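Local structure of hypothetical protein (Staphylococcus aureus subsp. aureus, 1QYI) at residues Asp9-Ser14 and Asn364-Leu369; Arg215-Val220 and Glu250-Leu255; Ile4-Asp9 and Val222-Leu227; Gly340-Leu345 and Gly352-His357. The protein is of unknown function but has a haloacid dehalogenase-like (HAD) domain and may be a hydrolase of that superfamily. All coordinates share one frame; numbering follows the deposited sequence.

Interaction 1 (Asp9-Ser14 and Asn364-Leu369); sequences DGVFLS and NHLGEL
L366 reaches from the turn after strand 361-363 into the loop that follows strand 3-6, and its two methyls divide the work. CD2 lies against the F12 ring, 3.2 Å from F12 CE1, in a tight approach that is oblique to the ring plane. CD1 meets V11 more loosely, with V11 CG1 at 4.0 Å. The L366 side chain sets out opposite its own backbone N (chi1 -170°), which carries the fork across to these two neighbours. A branched, flexible leucine suits a place where one residue must touch both an aliphatic group and an aromatic one.

Further out, F12 is steadied by edge-to-face contacts with F6 and F249, while L366 also lies on V220 and L223. The loop itself is closed by G10 N bonding to L13 O at 2.9 Å; G10, with phi 88°, takes a conformation that suits glycine. On the other side the turn is braced by N364 and E368. N364 ND2 gives a hydrogen bond to the syn lone pair of E368 OE2, 2.8 Å long and close to the amide plane, and N364 N meets E368 OE1 at 3.3 Å from above the carboxylate.

Because the touching groups are all buried hydrocarbon, the contact has no directional bond of its own: its specificity comes from shape, and the polar bonds within each segment set the backbones that present those groups.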
loop_
_atom_site.group_PDB
_atom_site.type_symbol
_atom_site.label_atom_id
_atom_site.label_comp_id
_atom_site.label_asym_id
_atom_site.label_seq_id
_atom_site.Cartn_x
_atom_site.Cartn_y
_atom_site.Cartn_z
ATOM N N ASP A 9 -7.430 -2.578 6.010
ATOM C CA ASP A 9 -6.714 -1.385 6.415
ATOM C C ASP A 9 -7.702 -0.352 6.898
ATOM O O ASP A 9 -8.769 -0.173 6.304
ATOM C CB ASP A 9 -5.870 -0.799 5.277
ATOM C CG ASP A 9 -4.676 -1.674 4.919
ATOM O OD1 ASP A 9 -4.115 -2.339 5.822
ATOM O OD2 ASP A 9 -4.289 -1.680 3.730
ATOM N N GLY A 10 -7.330 0.316 7.989
ATOM C CA GLY A 10 -8.169 1.335 8.583
ATOM C C GLY A 10 -9.143 0.741 9.580
ATOM O O GLY A 10 -9.889 1.479 10.221
ATOM N N VAL A 11 -9.127 -0.587 9.714
ATOM C CA VAL A 11 -10.026 -1.298 10.624
ATOM C C VAL A 11 -9.277 -2.215 11.590
ATOM O O VAL A 11 -9.325 -2.038 12.807
ATOM C CB VAL A 11 -11.036 -2.181 9.843
ATOM C CG1 VAL A 11 -11.863 -3.005 10.815
ATOM C CG2 VAL A 11 -11.932 -1.321 8.978
ATOM N N PHE A 12 -8.609 -3.212 11.017
ATOM C CA PHE A 12 -7.848 -4.203 11.770
ATOM C C PHE A 12 -6.360 -3.873 11.747
ATOM O O PHE A 12 -5.668 -3.985 12.763
ATOM C CB PHE A 12 -8.058 -5.587 11.154
ATOM C CG PHE A 12 -9.439 -6.161 11.375
ATOM C CD1 PHE A 12 -9.783 -6.746 12.600
ATOM C CD2 PHE A 12 -10.383 -6.157 10.347
ATOM C CE1 PHE A 12 -11.043 -7.326 12.798
ATOM C CE2 PHE A 12 -11.644 -6.733 10.535
ATOM C CZ PHE A 12 -11.977 -7.323 11.769
ATOM N N LEU A 13 -5.868 -3.481 10.575
ATOM C CA LEU A 13 -4.454 -3.148 10.399
ATOM C C LEU A 13 -4.293 -1.763 9.779
ATOM O O LEU A 13 -5.235 -1.224 9.207
ATOM C CB LEU A 13 -3.801 -4.174 9.478
ATOM C CG LEU A 13 -4.071 -5.668 9.696
ATOM C CD1 LEU A 13 -3.422 -6.429 8.552
ATOM C CD2 LEU A 13 -3.523 -6.148 11.046
ATOM N N SER A 14 -3.108 -1.182 9.894
ATOM C CA SER A 14 -2.882 0.122 9.295
ATOM C C SER A 14 -1.925 -0.051 8.130
ATOM O O SER A 14 -1.427 -1.151 7.902
ATOM C CB SER A 14 -2.322 1.111 10.318
ATOM O OG SER A 14 -1.196 0.581 10.989
ATOM N N ASN A 364 -15.562 5.074 16.898
ATOM C CA ASN A 364 -14.162 5.480 17.052
ATOM C C ASN A 364 -13.214 4.389 16.587
ATOM O O ASN A 364 -12.204 4.667 15.947
ATOM C CB ASN A 364 -13.834 5.837 18.502
ATOM C CG ASN A 364 -14.428 7.161 18.930
ATOM O OD1 ASN A 364 -14.139 8.209 18.352
ATOM N ND2 ASN A 364 -15.261 7.121 19.959
ATOM N N HIS A 365 -13.536 3.147 16.925
ATOM C CA HIS A 365 -12.713 2.007 16.530
ATOM C C HIS A 365 -13.506 0.699 16.571
ATOM O O HIS A 365 -14.619 0.647 17.095
ATOM C CB HIS A 365 -11.470 1.928 17.429
ATOM C CG HIS A 365 -11.782 1.933 18.893
ATOM N ND1 HIS A 365 -12.364 0.866 19.534
ATOM C CD2 HIS A 365 -11.593 2.889 19.838
ATOM C CE1 HIS A 365 -12.523 1.156 20.819
ATOM N NE2 HIS A 365 -12.063 2.376 21.022
ATOM N N LEU A 366 -12.925 -0.352 16.009
ATOM C CA LEU A 366 -13.574 -1.657 15.960
ATOM C C LEU A 366 -14.217 -2.097 17.274
ATOM O O LEU A 366 -15.190 -2.846 17.268
ATOM C CB LEU A 366 -12.574 -2.726 15.516
ATOM C CG LEU A 366 -13.177 -4.093 15.186
ATOM C CD1 LEU A 366 -14.122 -3.950 14.005
ATOM C CD2 LEU A 366 -12.072 -5.098 14.872
ATOM N N GLY A 367 -13.675 -1.640 18.397
ATOM C CA GLY A 367 -14.217 -2.033 19.686
ATOM C C GLY A 367 -15.620 -1.521 19.959
ATOM O O GLY A 367 -16.490 -2.257 20.443
ATOM N N GLU A 368 -15.836 -0.251 19.638
ATOM C CA GLU A 368 -17.117 0.403 19.841
ATOM C C GLU A 368 -18.198 -0.119 18.906
ATOM O O GLU A 368 -19.269 0.479 18.787
ATOM C CB GLU A 368 -16.956 1.917 19.659
ATOM C CG GLU A 368 -16.305 2.610 20.848
ATOM C CD GLU A 368 -16.101 4.102 20.631
ATOM O OE1 GLU A 368 -16.904 4.711 19.884
ATOM O OE2 GLU A 368 -15.152 4.671 21.226
ATOM N N LEU A 369 -17.922 -1.240 18.251
ATOM C CA LEU A 369 -18.879 -1.832 17.316
ATOM C C LEU A 369 -20.085 -2.449 18.023
ATOM O O LEU A 369 -21.172 -2.531 17.448
ATOM C CB LEU A 369 -18.190 -2.893 16.453
ATOM C CG LEU A 369 -19.072 -3.663 15.468
ATOM C CD1 LEU A 369 -19.662 -2.704 14.442
ATOM C CD2 LEU A 369 -18.251 -4.733 14.771
#

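Interaction 2 (Arg215-Val220 and Glu250-Leu255); sequences RPVDEV and ENLGLL
V217 and V220, one turn apart on helix 217-229, form two bumps with a notch between them, and L254 fills it. The methyl L254 CD2 enters the notch, 3.5 Å from V217 CG1 and 3.4 Å from V220 CG2, and touches both valines. The L254 side chain passes V220 at about a right angle and V217 obliquely.

The fit also works the other way. V217 CG1 is itself a bump, seated between L254 CD2 and the carbonyl L252 O at 3.5 Å, while its other methyl, CG2, faces L252 CD2 at 4.2 Å. Beta-branching gives valine two methyls close to the backbone, enough to fill both hollows over this short distance. V220 turns CG2 into the crowded position between its backbone N and carbonyl carbon, and this is the methyl that meets L254.

The hollow on the opposing side is shaped by a change of direction. G253, with phi 90°, ends helix 242-252, and G253 N bonds back to E250 O at 3.1 Å. Glycine accepts this positive phi readily, and the turn brings L254 round beside L252. Across from it P216 stands at the N-cap position, and its carbonyl O takes the first backbone bonds of helix 217-229, from E219 N and V220 N.

The Schellman end of one helix thus meets the first turn of another, joining two helices connected through strand 233-237, an alpha-beta-alpha passage consistent with the Rossmann-like HAD fold.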
loop_
_atom_site.group_PDB
_atom_site.type_symbol
_atom_site.label_atom_id
_atom_site.label_comp_id
_atom_site.label_asym_id
_atom_site.label_seq_id
_atom_site.Cartn_x
_atom_site.Cartn_y
_atom_site.Cartn_z
ATOM N N ARG A 215 -6.030 -2.525 16.731
ATOM C CA ARG A 215 -6.658 -2.924 17.985
ATOM C C ARG A 215 -6.082 -4.256 18.487
ATOM O O ARG A 215 -5.918 -5.196 17.709
ATOM C CB ARG A 215 -8.168 -3.057 17.793
ATOM C CG ARG A 215 -8.897 -1.736 17.725
ATOM C CD ARG A 215 -9.887 -1.617 18.865
ATOM N NE ARG A 215 -9.294 -1.095 20.087
ATOM C CZ ARG A 215 -9.807 -1.299 21.293
ATOM N NH1 ARG A 215 -10.910 -2.018 21.428
ATOM N NH2 ARG A 215 -9.229 -0.773 22.362
ATOM N N PRO A 216 -5.781 -4.356 19.798
ATOM C CA PRO A 216 -5.226 -5.585 20.380
ATOM C C PRO A 216 -5.980 -6.792 19.866
ATOM O O PRO A 216 -7.184 -6.886 20.050
ATOM C CB PRO A 216 -5.434 -5.388 21.878
ATOM C CG PRO A 216 -5.316 -3.912 22.036
ATOM C CD PRO A 216 -6.081 -3.369 20.851
ATOM N N VAL A 217 -5.268 -7.712 19.229
ATOM C CA VAL A 217 -5.876 -8.910 18.659
ATOM C C VAL A 217 -6.688 -9.732 19.660
ATOM O O VAL A 217 -7.801 -10.178 19.357
ATOM C CB VAL A 217 -4.795 -9.795 18.030
ATOM C CG1 VAL A 217 -5.420 -11.003 17.359
ATOM C CG2 VAL A 217 -4.005 -8.974 17.028
ATOM N N ASP A 218 -6.133 -9.932 20.851
ATOM C CA ASP A 218 -6.815 -10.697 21.887
ATOM C C ASP A 218 -8.193 -10.099 22.198
ATOM O O ASP A 218 -9.112 -10.819 22.594
ATOM C CB ASP A 218 -5.948 -10.743 23.145
ATOM C CG ASP A 218 -5.800 -9.388 23.798
ATOM O OD1 ASP A 218 -5.759 -8.373 23.069
ATOM O OD2 ASP A 218 -5.713 -9.339 25.042
ATOM N N GLU A 219 -8.334 -8.786 22.014
ATOM C CA GLU A 219 -9.604 -8.096 22.255
ATOM C C GLU A 219 -10.570 -8.274 21.079
ATOM O O GLU A 219 -11.777 -8.415 21.286
ATOM C CB GLU A 219 -9.361 -6.602 22.487
ATOM C CG GLU A 219 -9.663 -6.113 23.896
ATOM C CD GLU A 219 -9.365 -4.626 24.081
ATOM O OE1 GLU A 219 -8.169 -4.250 24.064
ATOM O OE2 GLU A 219 -10.324 -3.834 24.232
ATOM N N VAL A 220 -10.046 -8.263 19.850
ATOM C CA VAL A 220 -10.897 -8.435 18.674
ATOM C C VAL A 220 -11.286 -9.901 18.501
ATOM O O VAL A 220 -12.327 -10.198 17.929
ATOM C CB VAL A 220 -10.221 -7.933 17.353
ATOM C CG1 VAL A 220 -9.484 -6.637 17.597
ATOM C CG2 VAL A 220 -9.309 -8.992 16.787
ATOM N N GLU A 250 -3.519 -14.664 9.185
ATOM C CA GLU A 250 -3.116 -16.007 9.566
ATOM C C GLU A 250 -2.167 -15.931 10.764
ATOM O O GLU A 250 -2.452 -16.486 11.823
ATOM C CB GLU A 250 -2.448 -16.664 8.354
ATOM C CG GLU A 250 -1.453 -17.751 8.657
ATOM C CD GLU A 250 -2.000 -18.800 9.576
ATOM O OE1 GLU A 250 -3.100 -19.317 9.293
ATOM O OE2 GLU A 250 -1.323 -19.110 10.579
ATOM N N ASN A 251 -1.055 -15.223 10.589
ATOM C CA ASN A 251 -0.049 -15.044 11.636
ATOM C C ASN A 251 -0.649 -14.461 12.920
ATOM O O ASN A 251 -0.219 -14.803 14.020
ATOM C CB ASN A 251 1.080 -14.145 11.096
ATOM C CG ASN A 251 2.001 -13.597 12.190
ATOM O OD1 ASN A 251 1.978 -12.403 12.495
ATOM N ND2 ASN A 251 2.821 -14.465 12.769
ATOM N N LEU A 252 -1.656 -13.604 12.775
ATOM C CA LEU A 252 -2.290 -12.963 13.925
ATOM C C LEU A 252 -3.340 -13.801 14.640
ATOM O O LEU A 252 -3.657 -13.542 15.802
ATOM C CB LEU A 252 -2.914 -11.638 13.498
ATOM C CG LEU A 252 -1.924 -10.586 12.995
ATOM C CD1 LEU A 252 -2.683 -9.476 12.298
ATOM C CD2 LEU A 252 -1.111 -10.051 14.163
ATOM N N GLY A 253 -3.881 -14.802 13.950
ATOM C CA GLY A 253 -4.899 -15.650 14.553
ATOM C C GLY A 253 -6.316 -15.140 14.331
ATOM O O GLY A 253 -7.218 -15.446 15.104
ATOM N N LEU A 254 -6.523 -14.366 13.271
ATOM C CA LEU A 254 -7.844 -13.831 12.987
ATOM C C LEU A 254 -8.512 -14.628 11.878
ATOM O O LEU A 254 -9.739 -14.736 11.824
ATOM C CB LEU A 254 -7.740 -12.360 12.580
ATOM C CG LEU A 254 -7.070 -11.428 13.589
ATOM C CD1 LEU A 254 -6.886 -10.056 12.972
ATOM C CD2 LEU A 254 -7.896 -11.345 14.863
ATOM N N LEU A 255 -7.697 -15.197 11.001
ATOM C CA LEU A 255 -8.198 -15.974 9.875
ATOM C C LEU A 255 -9.288 -16.984 10.242
ATOM O O LEU A 255 -10.282 -17.107 9.538
ATOM C CB LEU A 255 -7.036 -16.688 9.184
ATOM C CG LEU A 255 -7.335 -17.140 7.759
ATOM C CD1 LEU A 255 -7.676 -15.928 6.910
ATOM C CD2 LEU A 255 -6.130 -17.875 7.198
#

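Interaction 3 (Ile4-Asp9 and Val222-Leu227); sequences ILFDVD and VLLNDL
L227 N bonds to L223 O at 2.9 Å, a helical bond that holds in place a residue whose side chain meets the strand. L227 CD2 comes to the edge of the F6 ring, near its plane, 3.9 Å from F6 CZ. The two side chains approach from opposite directions. The same methyl also lies within 4.4 Å of I4 CD1. L224 CD2 comes to the same end of the ring, obliquely, 4.1 Å from F6 CE2.

Helix 222-227 runs nearly antiparallel to strand 4-6, at 154°, with the axes 12.3 Å apart. A helix covering a central strand of a parallel sheet in this way belongs to the Rossmann-like core of the HAD fold. At that separation long side chains are needed from both partners, which suits phenylalanine, isoleucine and leucine.

I4 and F6 also rest on L369, beside the helix. Just past the strand, the sequence D7-V8-D9 matches the first HAD motif; D7 lies close to D323 and D327, an acidic cluster consistent with the metal site of relatives, while D9 OD1 pairs with R240.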
loop_
_atom_site.group_PDB
_atom_site.type_symbol
_atom_site.label_atom_id
_atom_site.label_comp_id
_atom_site.label_asym_id
_atom_site.label_seq_id
_atom_site.Cartn_x
_atom_site.Cartn_y
_atom_site.Cartn_z
ATOM N N ILE A 4 -21.800 -9.421 8.144
ATOM C CA ILE A 4 -21.092 -8.196 8.454
ATOM C C ILE A 4 -19.768 -8.240 7.706
ATOM O O ILE A 4 -18.900 -9.037 8.023
ATOM C CB ILE A 4 -20.866 -8.052 9.966
ATOM C CG1 ILE A 4 -19.894 -6.900 10.225
ATOM C CG2 ILE A 4 -20.362 -9.355 10.517
ATOM C CD1 ILE A 4 -19.867 -6.460 11.675
ATOM N N LEU A 5 -19.640 -7.374 6.707
ATOM C CA LEU A 5 -18.448 -7.329 5.896
ATOM C C LEU A 5 -17.451 -6.302 6.411
ATOM O O LEU A 5 -17.779 -5.118 6.582
ATOM C CB LEU A 5 -18.821 -7.036 4.445
ATOM C CG LEU A 5 -20.033 -7.806 3.916
ATOM C CD1 LEU A 5 -20.270 -7.430 2.470
ATOM C CD2 LEU A 5 -19.821 -9.311 4.054
ATOM N N PHE A 6 -16.224 -6.777 6.643
ATOM C CA PHE A 6 -15.118 -5.972 7.161
ATOM C C PHE A 6 -14.090 -5.569 6.115
ATOM O O PHE A 6 -13.871 -6.263 5.120
ATOM C CB PHE A 6 -14.382 -6.754 8.249
ATOM C CG PHE A 6 -15.102 -6.803 9.567
ATOM C CD1 PHE A 6 -15.042 -5.716 10.442
ATOM C CD2 PHE A 6 -15.820 -7.940 9.944
ATOM C CE1 PHE A 6 -15.677 -5.758 11.672
ATOM C CE2 PHE A 6 -16.462 -7.996 11.171
ATOM C CZ PHE A 6 -16.391 -6.898 12.044
ATOM N N ASP A 7 -13.454 -4.430 6.357
ATOM C CA ASP A 7 -12.383 -3.944 5.495
ATOM C C ASP A 7 -11.143 -4.194 6.345
ATOM O O ASP A 7 -11.258 -4.312 7.563
ATOM C CB ASP A 7 -12.550 -2.455 5.203
ATOM C CG ASP A 7 -11.421 -1.896 4.360
ATOM O OD1 ASP A 7 -10.845 -2.644 3.543
ATOM O OD2 ASP A 7 -11.110 -0.697 4.504
ATOM N N VAL A 8 -9.971 -4.285 5.728
ATOM C CA VAL A 8 -8.766 -4.567 6.495
ATOM C C VAL A 8 -8.011 -3.323 6.944
ATOM O O VAL A 8 -7.957 -3.038 8.142
ATOM C CB VAL A 8 -7.825 -5.495 5.718
ATOM C CG1 VAL A 8 -6.688 -5.929 6.614
ATOM C CG2 VAL A 8 -8.598 -6.720 5.223
ATOM N N ASP A 9 -7.430 -2.578 6.010
ATOM C CA ASP A 9 -6.714 -1.385 6.415
ATOM C C ASP A 9 -7.702 -0.352 6.898
ATOM O O ASP A 9 -8.769 -0.173 6.304
ATOM C CB ASP A 9 -5.870 -0.799 5.277
ATOM C CG ASP A 9 -4.676 -1.674 4.919
ATOM O OD1 ASP A 9 -4.115 -2.339 5.822
ATOM O OD2 ASP A 9 -4.289 -1.680 3.730
ATOM N N VAL A 222 -12.301 -11.755 20.714
ATOM C CA VAL A 222 -13.485 -11.958 21.554
ATOM C C VAL A 222 -14.695 -11.309 20.891
ATOM O O VAL A 222 -15.812 -11.815 20.975
ATOM C CB VAL A 222 -13.308 -11.329 22.959
ATOM C CG1 VAL A 222 -14.595 -11.492 23.765
ATOM C CG2 VAL A 222 -12.146 -11.984 23.692
ATOM N N LEU A 223 -14.459 -10.173 20.240
ATOM C CA LEU A 223 -15.507 -9.443 19.541
ATOM C C LEU A 223 -15.999 -10.251 18.353
ATOM O O LEU A 223 -17.201 -10.378 18.134
ATOM C CB LEU A 223 -14.980 -8.085 19.064
ATOM C CG LEU A 223 -15.714 -7.356 17.925
ATOM C CD1 LEU A 223 -17.138 -6.991 18.348
ATOM C CD2 LEU A 223 -14.919 -6.115 17.536
ATOM N N LEU A 224 -15.068 -10.799 17.582
ATOM C CA LEU A 224 -15.428 -11.602 16.414
ATOM C C LEU A 224 -16.163 -12.863 16.844
ATOM O O LEU A 224 -17.145 -13.267 16.223
ATOM C CB LEU A 224 -14.174 -11.978 15.619
ATOM C CG LEU A 224 -13.419 -10.798 15.007
ATOM C CD1 LEU A 224 -12.176 -11.299 14.292
ATOM C CD2 LEU A 224 -14.338 -10.050 14.052
ATOM N N ASN A 225 -15.668 -13.479 17.914
ATOM C CA ASN A 225 -16.253 -14.691 18.464
ATOM C C ASN A 225 -17.702 -14.451 18.894
ATOM O O ASN A 225 -18.587 -15.227 18.549
ATOM C CB ASN A 225 -15.413 -15.166 19.654
ATOM C CG ASN A 225 -15.756 -16.577 20.087
ATOM O OD1 ASN A 225 -15.779 -17.506 19.272
ATOM N ND2 ASN A 225 -16.010 -16.750 21.377
ATOM N N ASP A 226 -17.947 -13.379 19.643
ATOM C CA ASP A 226 -19.306 -13.081 20.080
ATOM C C ASP A 226 -20.164 -12.724 18.876
ATOM O O ASP A 226 -21.344 -13.061 18.833
ATOM C CB ASP A 226 -19.334 -11.921 21.079
ATOM C CG ASP A 226 -18.458 -12.168 22.290
ATOM O OD1 ASP A 226 -18.270 -13.344 22.682
ATOM O OD2 ASP A 226 -17.974 -11.171 22.867
ATOM N N LEU A 227 -19.574 -12.036 17.901
ATOM C CA LEU A 227 -20.297 -11.649 16.692
ATOM C C LEU A 227 -20.881 -12.902 16.055
ATOM O O LEU A 227 -22.032 -12.909 15.610
ATOM C CB LEU A 227 -19.353 -10.956 15.710
ATOM C CG LEU A 227 -19.487 -9.452 15.450
ATOM C CD1 LEU A 227 -19.864 -8.698 16.709
ATOM C CD2 LEU A 227 -18.162 -8.949 14.884
#

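Interaction 4 (Gly340-Leu345 and Gly352-His357); sequences GTLTGL and GELEAH
L354 meets the end of strand 337-341, and L342 just after it, with a single methyl, CD1. The helix carrying it begins this segment at G352, whose O receives A356 N at 2.9 Å in a normal helical bond. E353 follows and touches L325 of helix 325-334.

Next comes L354, which points toward the strand. CD1 lies anti to CA (chi2 179°), which sends it out to G340 CA at 4.3 Å. Glycine suits that position: with no side chain on G340, the leucine methyl can lie over the strand backbone itself. The same methyl has L342 CD2 at 4.2 Å and the carbonyl T341 O at 4.4 Å, so CD1 touches one aliphatic tip and two backbone groups. T341 points away from the helix, and T343 OG1 is hydrogen-bonded to G10 O. On its flank L354 also touches L328.

H357 ends the segment: its N bonds weakly to L354 O, its O takes a hydrogen bond from Q332, and its side chain rests on L325 and L328, tying the end of this helix to its neighbour.

L354 thus packs its helix onto the first strand of a beta-alpha-beta crossover made of strand 337-341, helix 351-356 and strand 361-363, the last such unit of a parallel, Rossmann-like sheet, consistent with the HAD fold.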
loop_
_atom_site.group_PDB
_atom_site.type_symbol
_atom_site.label_atom_id
_atom_site.label_comp_id
_atom_site.label_asym_id
_atom_site.label_seq_id
_atom_site.Cartn_x
_atom_site.Cartn_y
_atom_site.Cartn_z
ATOM N N GLY A 340 -19.001 3.451 9.789
ATOM C CA GLY A 340 -17.637 3.930 9.614
ATOM C C GLY A 340 -16.772 3.964 10.860
ATOM O O GLY A 340 -17.248 4.270 11.958
ATOM N N THR A 341 -15.491 3.652 10.686
ATOM C CA THR A 341 -14.541 3.656 11.796
ATOM C C THR A 341 -13.614 4.847 11.682
ATOM O O THR A 341 -13.340 5.311 10.583
ATOM C CB THR A 341 -13.686 2.394 11.814
ATOM O OG1 THR A 341 -14.488 1.267 11.445
ATOM C CG2 THR A 341 -13.143 2.162 13.213
ATOM N N LEU A 342 -13.138 5.353 12.814
ATOM C CA LEU A 342 -12.249 6.507 12.775
ATOM C C LEU A 342 -10.788 6.107 12.932
ATOM O O LEU A 342 -9.970 6.870 13.444
ATOM C CB LEU A 342 -12.651 7.518 13.847
ATOM C CG LEU A 342 -14.016 8.150 13.613
ATOM C CD1 LEU A 342 -14.294 9.181 14.692
ATOM C CD2 LEU A 342 -14.054 8.794 12.227
ATOM N N THR A 343 -10.465 4.907 12.464
ATOM C CA THR A 343 -9.108 4.394 12.546
ATOM C C THR A 343 -8.338 4.423 11.209
ATOM O O THR A 343 -7.407 3.638 10.996
ATOM C CB THR A 343 -9.121 2.969 13.141
ATOM O OG1 THR A 343 -10.268 2.247 12.670
ATOM C CG2 THR A 343 -9.172 3.042 14.655
ATOM N N GLY A 344 -8.727 5.341 10.321
ATOM C CA GLY A 344 -8.058 5.481 9.034
ATOM C C GLY A 344 -6.832 6.371 9.158
ATOM O O GLY A 344 -6.590 6.957 10.216
ATOM N N LEU A 345 -6.049 6.483 8.088
ATOM C CA LEU A 345 -4.842 7.314 8.120
ATOM C C LEU A 345 -5.122 8.769 8.519
ATOM O O LEU A 345 -4.248 9.451 9.054
ATOM C CB LEU A 345 -4.133 7.279 6.760
ATOM C CG LEU A 345 -3.306 6.032 6.429
ATOM C CD1 LEU A 345 -2.290 5.811 7.543
ATOM C CD2 LEU A 345 -4.211 4.809 6.288
ATOM N N GLY A 352 -16.176 14.216 9.536
ATOM C CA GLY A 352 -16.973 15.184 8.800
ATOM C C GLY A 352 -17.453 14.684 7.451
ATOM O O GLY A 352 -18.629 14.830 7.117
ATOM N N GLU A 353 -16.559 14.083 6.672
ATOM C CA GLU A 353 -16.937 13.556 5.364
ATOM C C GLU A 353 -17.914 12.386 5.519
ATOM O O GLU A 353 -18.809 12.208 4.698
ATOM C CB GLU A 353 -15.695 13.083 4.588
ATOM C CG GLU A 353 -15.051 11.838 5.198
ATOM C CD GLU A 353 -13.973 11.191 4.341
ATOM O OE1 GLU A 353 -12.938 11.839 4.064
ATOM O OE2 GLU A 353 -14.170 10.019 3.949
ATOM N N LEU A 354 -17.741 11.584 6.568
ATOM C CA LEU A 354 -18.629 10.437 6.781
ATOM C C LEU A 354 -20.052 10.884 7.083
ATOM O O LEU A 354 -21.007 10.314 6.567
ATOM C CB LEU A 354 -18.121 9.539 7.916
ATOM C CG LEU A 354 -16.829 8.767 7.638
ATOM C CD1 LEU A 354 -16.442 7.937 8.846
ATOM C CD2 LEU A 354 -17.026 7.885 6.421
ATOM N N GLU A 355 -20.200 11.909 7.911
ATOM C CA GLU A 355 -21.528 12.390 8.231
ATOM C C GLU A 355 -22.102 13.169 7.052
ATOM O O GLU A 355 -23.306 13.127 6.797
ATOM C CB GLU A 355 -21.490 13.257 9.486
ATOM C CG GLU A 355 -20.934 12.537 10.710
ATOM C CD GLU A 355 -20.892 13.429 11.928
ATOM O OE1 GLU A 355 -20.311 14.536 11.822
ATOM O OE2 GLU A 355 -21.434 13.026 12.987
ATOM N N ALA A 356 -21.248 13.880 6.325
ATOM C CA ALA A 356 -21.720 14.630 5.162
ATOM C C ALA A 356 -22.129 13.659 4.045
ATOM O O ALA A 356 -22.718 14.068 3.045
ATOM C CB ALA A 356 -20.637 15.588 4.661
ATOM N N HIS A 357 -21.819 12.374 4.218
ATOM C CA HIS A 357 -22.182 11.368 3.223
ATOM C C HIS A 357 -23.281 10.449 3.732
ATOM O O HIS A 357 -23.574 9.420 3.124
ATOM C CB HIS A 357 -20.956 10.553 2.798
ATOM C CG HIS A 357 -20.190 11.169 1.667
ATOM N ND1 HIS A 357 -20.665 11.199 0.378
ATOM C CD2 HIS A 357 -18.989 11.802 1.643
ATOM C CE1 HIS A 357 -19.792 11.822 -0.399
ATOM N NE2 HIS A 357 -18.769 12.197 0.348
#

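Overall arrangement
From the N terminus, strand 3-6 opens interaction 3, and D9, shared by both, opens interaction 1 directly after it. The chain then runs through the long helical insertion before residues 215-220 open interaction 2. Residues 222-227 close interaction 3 while interaction 2 is still open, so these two cross; 250-255 then close interaction 2. Interaction 4 opens and closes within 340-357, in series with interactions 2 and 3. Residues 364-369 finally close interaction 1, which encloses interactions 2 and 4 and crosses interaction 3. Interactions 2, 3 and 4 all touch interaction 1, which joins helices 217-229 and 242-252, strand 3-6 and the loop after strand 337-341 around the loop 9-14.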